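Local coordinates for alpha-1,2-Mannosidase (Trichoderma reesei, PDB 1HCU), which cleaves alpha-1,2-linked mannose residues, four in succession, probably from high-mannose N-glycans, with a calcium ion as cofactor, at residues A112-R117 against V130-L134; H279-H283 against F292-Y296; T346-P352 against I434-A440. All coordinates share one frame; numbering follows the deposited sequence.

Interaction 1: residues A112-R117 against V130-L134; sequences AYDLLR and VNSLL
Tyr113 enters helix 127-144 as a knob into a hole, its side chain seated among Val130, Asn131, Leu133 and Leu134. The short segments of the two helices lie 9.1 Å apart, their directions 149° from parallel. With CG anti to its backbone N (chi1 -177°), the tyrosine ring reaches the second helix, which covers one face and part of its edge. CB of Leu134 lies over that face, 3.9 Å from the ring centroid, in a CH-pi contact; its own extended first torsion (chi1 176°) carries the chain obliquely across the ring, and CD2 reaches CZ of Tyr113 at 3.6 Å. Over the opposite face, also toward the rim, comes CG of Arg117 from the tyrosine's own helix. In the ring plane, CD1 of Tyr113 faces the carbonyl O of Val130 at 3.5 Å.

Beside the ring, Leu133 places CD1 against CB of Ala112 at 3.8 Å and crosses Leu116 at about a right angle. Leu116 also meets CG2 of Val130 through its CD1. Leu62 of helix 56-67 and Leu78 of helix 71-80 extend this apolar layer. Consecutive antiparallel helices of this sort build the (alpha/alpha)7 barrel of glycosyl hydrolase family 47. Since no hydrogen bond crosses between the segments, the pairing depends on apolar fit and on an aromatic ring covered by Leu134 and backed by Arg117 of its own helix.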
loop_
_atom_site.group_PDB
_atom_site.type_symbol
_atom_site.label_atom_id
_atom_site.label_comp_id
_atom_site.label_asym_id
_atom_site.label_seq_id
_atom_site.Cartn_x
_atom_site.Cartn_y
_atom_site.Cartn_z
ATOM N N ALA A 112 13.255 -7.785 2.935
ATOM C CA ALA A 112 13.923 -9.049 2.657
ATOM C C ALA A 112 15.147 -9.160 3.563
ATOM O O ALA A 112 15.429 -10.222 4.119
ATOM C CB ALA A 112 14.349 -9.110 1.197
ATOM N N TYR A 113 15.871 -8.059 3.722
ATOM C CA TYR A 113 17.052 -8.076 4.571
ATOM C C TYR A 113 16.675 -8.416 6.018
ATOM O O TYR A 113 17.284 -9.293 6.632
ATOM C CB TYR A 113 17.754 -6.722 4.498
ATOM C CG TYR A 113 19.038 -6.651 5.284
ATOM C CD1 TYR A 113 20.203 -7.271 4.833
ATOM C CD2 TYR A 113 19.083 -5.958 6.486
ATOM C CE1 TYR A 113 21.384 -7.195 5.575
ATOM C CE2 TYR A 113 20.234 -5.876 7.225
ATOM C CZ TYR A 113 21.381 -6.492 6.775
ATOM O OH TYR A 113 22.501 -6.411 7.566
ATOM N N ASP A 114 15.658 -7.740 6.552
ATOM C CA ASP A 114 15.228 -7.994 7.920
ATOM C C ASP A 114 14.717 -9.422 8.120
ATOM O O ASP A 114 14.967 -10.031 9.158
ATOM C CB ASP A 114 14.150 -6.991 8.356
ATOM C CG ASP A 114 14.731 -5.639 8.766
ATOM O OD1 ASP A 114 15.911 -5.594 9.172
ATOM O OD2 ASP A 114 14.004 -4.624 8.705
ATOM N N LEU A 115 14.010 -9.963 7.136
ATOM C CA LEU A 115 13.502 -11.320 7.269
ATOM C C LEU A 115 14.629 -12.359 7.187
ATOM O O LEU A 115 14.707 -13.261 8.027
ATOM C CB LEU A 115 12.447 -11.602 6.195
ATOM C CG LEU A 115 11.142 -10.792 6.290
ATOM C CD1 LEU A 115 10.255 -11.112 5.095
ATOM C CD2 LEU A 115 10.417 -11.110 7.582
ATOM N N LEU A 116 15.508 -12.216 6.197
ATOM C CA LEU A 116 16.614 -13.157 6.016
ATOM C C LEU A 116 17.657 -13.123 7.142
ATOM O O LEU A 116 18.466 -14.037 7.265
ATOM C CB LEU A 116 17.290 -12.923 4.655
ATOM C CG LEU A 116 16.380 -13.246 3.460
ATOM C CD1 LEU A 116 17.146 -13.086 2.160
ATOM C CD2 LEU A 116 15.857 -14.664 3.585
ATOM N N ARG A 117 17.639 -12.067 7.953
ATOM C CA ARG A 117 18.556 -11.958 9.079
ATOM C C ARG A 117 17.817 -12.248 10.375
ATOM O O ARG A 117 18.434 -12.425 11.426
ATOM C CB ARG A 117 19.166 -10.564 9.172
ATOM C CG ARG A 117 20.106 -10.229 8.047
ATOM C CD ARG A 117 21.013 -9.108 8.460
ATOM N NE ARG A 117 21.992 -9.549 9.445
ATOM C CZ ARG A 117 22.689 -8.722 10.215
ATOM N NH1 ARG A 117 22.501 -7.412 10.110
ATOM N NH2 ARG A 117 23.570 -9.200 11.084
ATOM N N VAL A 130 22.792 -11.895 1.038
ATOM C CA VAL A 130 21.913 -11.194 1.953
ATOM C C VAL A 130 22.435 -9.768 2.147
ATOM O O VAL A 130 21.671 -8.803 2.061
ATOM C CB VAL A 130 21.853 -11.903 3.308
ATOM C CG1 VAL A 130 21.067 -11.065 4.295
ATOM C CG2 VAL A 130 21.220 -13.271 3.140
ATOM N N ASN A 131 23.738 -9.639 2.396
ATOM C CA ASN A 131 24.354 -8.325 2.595
ATOM C C ASN A 131 24.145 -7.394 1.403
ATOM O O ASN A 131 24.083 -6.175 1.572
ATOM C CB ASN A 131 25.861 -8.454 2.853
ATOM C CG ASN A 131 26.182 -9.057 4.211
ATOM O OD1 ASN A 131 25.286 -9.399 4.988
ATOM N ND2 ASN A 131 27.477 -9.191 4.503
ATOM N N SER A 132 24.057 -7.961 0.201
ATOM C CA SER A 132 23.852 -7.152 -0.999
ATOM C C SER A 132 22.560 -6.345 -0.916
ATOM O O SER A 132 22.511 -5.192 -1.351
ATOM C CB SER A 132 23.809 -8.033 -2.256
ATOM O OG SER A 132 25.093 -8.537 -2.578
ATOM N N LEU A 133 21.518 -6.959 -0.360
ATOM C CA LEU A 133 20.229 -6.291 -0.228
ATOM C C LEU A 133 20.433 -4.932 0.437
ATOM O O LEU A 133 20.028 -3.905 -0.101
ATOM C CB LEU A 133 19.260 -7.144 0.606
ATOM C CG LEU A 133 18.916 -8.550 0.094
ATOM C CD1 LEU A 133 18.151 -9.329 1.156
ATOM C CD2 LEU A 133 18.096 -8.446 -1.184
ATOM N N LEU A 134 21.078 -4.928 1.600
ATOM C CA LEU A 134 21.320 -3.685 2.319
ATOM C C LEU A 134 22.263 -2.760 1.555
ATOM O O LEU A 134 22.024 -1.554 1.478
ATOM C CB LEU A 134 21.879 -3.970 3.721
ATOM C CG LEU A 134 22.273 -2.766 4.585
ATOM C CD1 LEU A 134 21.121 -1.776 4.667
ATOM C CD2 LEU A 134 22.650 -3.246 5.974
#

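Interaction 2: residues H279-H283 against F292-Y296; sequences HLGSH and FLSSY
Leu280 and Tyr296 meet where helix 263-280 gives way to a strand. CB of Leu280 starts 4.0 Å from the carbonyl O of Ser294. Its CG, anti to the carbonyl carbon (chi1 -62°), remains close to the same oxygen and directs both methyls toward the second segment. There the branches share one target: CD2 touches CD2 of Tyr296 at 3.6 Å, and CD1 approaches that same ring carbon at 3.9 Å. The leucine crosses the tyrosine obliquely. Tyr296 holds CG between its backbone N and carbonyl carbon (chi1 65°), which brings CB as well as the ring against the leucine methyl CD2, while its hydroxyl is hydrogen-bonded to the carbonyl O of Ile222.

The backbone frame around this pair is an antiparallel beta hairpin, strand 281-282 against strand 292-297, in an antiparallel sheet in which strand 292-297 also pairs with strands 237-238 and 300-306. Ser282 and Phe292 form a hydrogen-bonded pair: the N of Ser282 donates to the O of Phe292 at 2.8 Å, and the N of Phe292 returns a bond to the O of Ser282 at 2.9 Å. Gly281 and Leu293 follow as a non-hydrogen-bonded pair. One step further, the N of Ser294 gives a nearly straight bond (170°) to the O of Leu280, 3.0 Å long, which extends the pairing beyond the two bridged residues.

Ser282 and Phe292 share a face of the sheet. CB of Ser282 packs on OG of Ser294 at 3.2 Å. The hydroxyl of Ser282 is hydrogen-bonded to Asp359 and Trp357, and the Phe292 ring meets those of Phe355 and Tyr339 edge-to-face. On the other face Leu293 packs on Phe331 and Leu335 of helix 326-344, its side chain about 9 Å from that of Asp245, a predicted active-site residue.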
loop_
_atom_site.group_PDB
_atom_site.type_symbol
_atom_site.label_atom_id
_atom_site.label_comp_id
_atom_site.label_asym_id
_atom_site.label_seq_id
_atom_site.Cartn_x
_atom_site.Cartn_y
_atom_site.Cartn_z
ATOM N N HIS A 279 -16.351 13.392 10.750
ATOM C CA HIS A 279 -16.686 14.222 9.595
ATOM C C HIS A 279 -16.605 13.569 8.210
ATOM O O HIS A 279 -17.304 13.986 7.296
ATOM C CB HIS A 279 -15.795 15.464 9.607
ATOM C CG HIS A 279 -15.806 16.207 10.907
ATOM N ND1 HIS A 279 -16.903 16.914 11.355
ATOM C CD2 HIS A 279 -14.852 16.358 11.856
ATOM C CE1 HIS A 279 -16.621 17.468 12.521
ATOM N NE2 HIS A 279 -15.383 17.145 12.847
ATOM N N LEU A 280 -15.756 12.557 8.052
ATOM C CA LEU A 280 -15.601 11.896 6.757
ATOM C C LEU A 280 -16.451 10.631 6.625
ATOM O O LEU A 280 -16.722 10.180 5.508
ATOM C CB LEU A 280 -14.125 11.560 6.501
ATOM C CG LEU A 280 -13.134 12.742 6.428
ATOM C CD1 LEU A 280 -11.770 12.236 5.974
ATOM C CD2 LEU A 280 -13.639 13.785 5.447
ATOM N N GLY A 281 -16.863 10.062 7.757
ATOM C CA GLY A 281 -17.690 8.869 7.721
ATOM C C GLY A 281 -18.971 9.228 6.991
ATOM O O GLY A 281 -19.646 10.190 7.358
ATOM N N SER A 282 -19.312 8.474 5.953
ATOM C CA SER A 282 -20.512 8.771 5.180
ATOM C C SER A 282 -21.343 7.508 4.939
ATOM O O SER A 282 -20.792 6.409 4.761
ATOM C CB SER A 282 -20.104 9.419 3.849
ATOM O OG SER A 282 -21.230 9.810 3.080
ATOM N N HIS A 283 -22.666 7.661 4.929
ATOM C CA HIS A 283 -23.557 6.518 4.725
ATOM C C HIS A 283 -24.406 6.665 3.468
ATOM O O HIS A 283 -25.065 7.680 3.281
ATOM C CB HIS A 283 -24.482 6.349 5.943
ATOM C CG HIS A 283 -23.757 6.332 7.252
ATOM N ND1 HIS A 283 -22.877 5.330 7.606
ATOM C CD2 HIS A 283 -23.753 7.214 8.277
ATOM C CE1 HIS A 283 -22.359 5.598 8.792
ATOM N NE2 HIS A 283 -22.874 6.736 9.222
ATOM N N PHE A 292 -18.665 4.573 4.249
ATOM C CA PHE A 292 -17.529 4.838 3.363
ATOM C C PHE A 292 -16.860 6.146 3.785
ATOM O O PHE A 292 -17.419 6.916 4.565
ATOM C CB PHE A 292 -17.977 4.981 1.897
ATOM C CG PHE A 292 -18.607 3.741 1.324
ATOM C CD1 PHE A 292 -17.920 2.526 1.325
ATOM C CD2 PHE A 292 -19.898 3.780 0.802
ATOM C CE1 PHE A 292 -18.514 1.372 0.817
ATOM C CE2 PHE A 292 -20.501 2.627 0.290
ATOM C CZ PHE A 292 -19.810 1.425 0.300
ATOM N N LEU A 293 -15.665 6.400 3.260
ATOM C CA LEU A 293 -14.950 7.632 3.577
ATOM C C LEU A 293 -15.086 8.621 2.417
ATOM O O LEU A 293 -14.761 8.295 1.264
ATOM C CB LEU A 293 -13.464 7.344 3.854
ATOM C CG LEU A 293 -13.144 6.478 5.085
ATOM C CD1 LEU A 293 -11.634 6.455 5.369
ATOM C CD2 LEU A 293 -13.884 7.039 6.282
ATOM N N SER A 294 -15.587 9.819 2.718
ATOM C CA SER A 294 -15.742 10.862 1.707
ATOM C C SER A 294 -14.427 11.622 1.611
ATOM O O SER A 294 -13.582 11.515 2.503
ATOM C CB SER A 294 -16.839 11.863 2.101
ATOM O OG SER A 294 -18.133 11.284 2.078
ATOM N N SER A 295 -14.259 12.375 0.526
ATOM C CA SER A 295 -13.074 13.196 0.331
ATOM C C SER A 295 -13.504 14.551 0.867
ATOM O O SER A 295 -14.689 14.755 1.148
ATOM C CB SER A 295 -12.731 13.317 -1.151
ATOM O OG SER A 295 -13.774 13.973 -1.846
ATOM N N TYR A 296 -12.569 15.485 0.998
ATOM C CA TYR A 296 -12.922 16.790 1.537
ATOM C C TYR A 296 -12.145 17.949 0.954
ATOM O O TYR A 296 -11.072 17.779 0.381
ATOM C CB TYR A 296 -12.752 16.787 3.063
ATOM C CG TYR A 296 -11.320 16.594 3.519
ATOM C CD1 TYR A 296 -10.437 17.679 3.609
ATOM C CD2 TYR A 296 -10.829 15.321 3.825
ATOM C CE1 TYR A 296 -9.092 17.494 3.989
ATOM C CE2 TYR A 296 -9.496 15.131 4.203
ATOM C CZ TYR A 296 -8.635 16.223 4.279
ATOM O OH TYR A 296 -7.325 16.029 4.631
#

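Interaction 3: residues T346-P352 against I434-A440; sequences TASGIGP and INDVTQA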
loop_
_atom_site.group_PDB
_atom_site.type_symbol
_atom_site.label_atom_id
_atom_site.label_comp_id
_atom_site.label_asym_id
_atom_site.label_seq_id
_atom_site.Cartn_x
_atom_site.Cartn_y
_atom_site.Cartn_z
ATOM N N THR A 346 -20.935 -6.800 -6.804
ATOM C CA THR A 346 -20.797 -6.648 -8.250
ATOM C C THR A 346 -21.050 -8.013 -8.888
ATOM O O THR A 346 -21.158 -9.024 -8.189
ATOM C CB THR A 346 -19.383 -6.169 -8.671
ATOM O OG1 THR A 346 -18.414 -7.170 -8.328
ATOM C CG2 THR A 346 -19.033 -4.855 -7.975
ATOM N N ALA A 347 -21.136 -8.046 -10.213
ATOM C CA ALA A 347 -21.373 -9.296 -10.915
ATOM C C ALA A 347 -20.143 -10.195 -10.830
ATOM O O ALA A 347 -20.265 -11.412 -10.724
ATOM C CB ALA A 347 -21.739 -9.022 -12.375
ATOM N N SER A 348 -18.953 -9.607 -10.855
ATOM C CA SER A 348 -17.744 -10.421 -10.778
ATOM C C SER A 348 -17.344 -10.753 -9.335
ATOM O O SER A 348 -16.525 -11.647 -9.102
ATOM C CB SER A 348 -16.576 -9.714 -11.464
ATOM O OG SER A 348 -16.222 -8.536 -10.761
ATOM N N GLY A 349 -17.920 -10.042 -8.372
ATOM C CA GLY A 349 -17.556 -10.280 -6.991
ATOM C C GLY A 349 -16.260 -9.550 -6.657
ATOM O O GLY A 349 -15.667 -9.781 -5.609
ATOM N N ILE A 350 -15.826 -8.662 -7.551
ATOM C CA ILE A 350 -14.607 -7.876 -7.362
ATOM C C ILE A 350 -14.971 -6.391 -7.230
ATOM O O ILE A 350 -15.832 -5.895 -7.959
ATOM C CB ILE A 350 -13.630 -8.065 -8.565
ATOM C CG1 ILE A 350 -13.216 -9.540 -8.658
ATOM C CG2 ILE A 350 -12.396 -7.168 -8.401
ATOM C CD1 ILE A 350 -12.421 -9.899 -9.904
ATOM N N GLY A 351 -14.315 -5.689 -6.306
ATOM C CA GLY A 351 -14.607 -4.277 -6.090
ATOM C C GLY A 351 -14.151 -3.332 -7.194
ATOM O O GLY A 351 -13.135 -3.579 -7.839
ATOM N N PRO A 352 -14.885 -2.232 -7.432
ATOM C CA PRO A 352 -14.553 -1.245 -8.465
ATOM C C PRO A 352 -13.394 -0.341 -8.056
ATOM O O PRO A 352 -13.078 -0.225 -6.878
ATOM C CB PRO A 352 -15.858 -0.470 -8.629
ATOM C CG PRO A 352 -16.406 -0.466 -7.234
ATOM C CD PRO A 352 -16.155 -1.888 -6.762
ATOM N N ILE A 434 -8.280 -6.277 -15.107
ATOM C CA ILE A 434 -9.503 -6.476 -15.872
ATOM C C ILE A 434 -10.241 -5.167 -16.135
ATOM O O ILE A 434 -10.175 -4.230 -15.335
ATOM C CB ILE A 434 -10.438 -7.461 -15.155
ATOM C CG1 ILE A 434 -10.618 -7.041 -13.689
ATOM C CG2 ILE A 434 -9.870 -8.862 -15.268
ATOM C CD1 ILE A 434 -11.655 -7.847 -12.930
ATOM N N ASN A 435 -10.965 -5.122 -17.252
ATOM C CA ASN A 435 -11.692 -3.930 -17.670
ATOM C C ASN A 435 -12.985 -3.553 -16.950
ATOM O O ASN A 435 -13.141 -2.416 -16.515
ATOM C CB ASN A 435 -11.987 -4.007 -19.172
ATOM C CG ASN A 435 -10.729 -4.123 -20.011
ATOM O OD1 ASN A 435 -9.765 -3.386 -19.813
ATOM N ND2 ASN A 435 -10.738 -5.045 -20.962
ATOM N N ASP A 436 -13.923 -4.486 -16.835
ATOM C CA ASP A 436 -15.194 -4.162 -16.207
ATOM C C ASP A 436 -15.575 -5.101 -15.079
ATOM O O ASP A 436 -15.960 -6.249 -15.300
ATOM C CB ASP A 436 -16.296 -4.173 -17.253
ATOM C CG ASP A 436 -17.525 -3.415 -16.814
ATOM O OD1 ASP A 436 -17.795 -3.342 -15.593
ATOM O OD2 ASP A 436 -18.231 -2.899 -17.704
ATOM N N VAL A 437 -15.496 -4.578 -13.869
ATOM C CA VAL A 437 -15.809 -5.321 -12.669
ATOM C C VAL A 437 -17.302 -5.616 -12.530
ATOM O O VAL A 437 -17.697 -6.621 -11.930
ATOM C CB VAL A 437 -15.282 -4.538 -11.452
ATOM C CG1 VAL A 437 -16.415 -4.091 -10.555
ATOM C CG2 VAL A 437 -14.248 -5.368 -10.733
ATOM N N THR A 438 -18.131 -4.748 -13.098
ATOM C CA THR A 438 -19.573 -4.932 -13.039
ATOM C C THR A 438 -19.996 -6.026 -14.022
ATOM O O THR A 438 -21.178 -6.340 -14.145
ATOM C CB THR A 438 -20.325 -3.625 -13.379
ATOM O OG1 THR A 438 -20.186 -3.340 -14.773
ATOM C CG2 THR A 438 -19.755 -2.459 -12.569
ATOM N N GLN A 439 -19.021 -6.606 -14.720
ATOM C CA GLN A 439 -19.290 -7.675 -15.680
ATOM C C GLN A 439 -18.891 -9.005 -15.041
ATOM O O GLN A 439 -17.807 -9.128 -14.469
ATOM C CB GLN A 439 -18.481 -7.447 -16.953
ATOM C CG GLN A 439 -19.253 -7.635 -18.229
ATOM C CD GLN A 439 -18.520 -7.050 -19.415
ATOM O OE1 GLN A 439 -18.263 -5.845 -19.461
ATOM N NE2 GLN A 439 -18.167 -7.901 -20.382
ATOM N N ALA A 440 -19.771 -9.995 -15.149
ATOM C CA ALA A 440 -19.531 -11.308 -14.560
ATOM C C ALA A 440 -18.147 -11.898 -14.830
ATOM O O ALA A 440 -17.474 -12.347 -13.906
ATOM C CB ALA A 440 -20.600 -12.275 -15.027
HETATM O O HOH W 1 -22.332 -5.709 -11.420
#
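Ser348 and Val437 carry the polar part of this meeting of two loops. The hydroxyl OG of Ser348 donates to the carbonyl O of Val437 at 2.7 Å, in the carbonyl plane and on a lone pair. The backbone N of Ser348 adds a weak bond to the same oxygen, so one residue grips it twice. OG gets there because it sits between its own backbone N and carbonyl carbon (chi1 66°), a torsion that also lets it accept from the N of Ile350 at 3.2 Å. An alanine here would forfeit both of these hydroxyl bonds and is likely to leave the carbonyl of Val437 with just the weak backbone bond from this loop. A water adds a bridge, accepting from the N of Ala347 and donating to the O of Thr438.

The apolar contacts centre on Val437. Its chi1 of 116° is not staggered, and both methyls straddle the carbonyl O of Ile350, each 3.2 Å away, a tight and perhaps strained fit. From there CG2 of Val437 meets CG2 of Ile350 at 3.5 Å, while CG1 turns to CG2 of Thr346 at 3.8 Å and lies near the ring of Pro352. Further along, Ile350 and Ile434 approach tip to tip, CD1 to CD1 at 3.7 Å, beside Ala420 and Ala424 of helix 408-425.

Within 434-440 the turn is fixed by OD1 of Asp436, which accepts from both N and OG1 of Thr438, the two donors coming from the same face of the carboxylate plane. Next to Pro352 in the chain stands Glu353, a predicted proton donor, so the contact flanks the probable active site. It pairs an ST turn at Ser348 with an Asx turn at Asp436, the latter set in a type I beta turn.

The three contacts illustrate how chemistry follows secondary structure in one glycosyl hydrolase family 47 chain. Interaction 1, a buried contact, joins two helices through apolar side chains and lies across the centre of the chain from the others, about 40 Å from interaction 2 and 39 Å from interaction 3 between centres. Interaction 2, also largely buried, relies mainly on backbone hydrogen bonds of a hairpin. Interaction 3, only partly buried, unites loops distant in sequence through a hydroxyl, a water and a valine. Interactions 2 and 3 come within about 8 Å at their nearest atoms and share a neighbour: helix 326-344 packs on Phe292 and Leu293 and leads into loop 346-352.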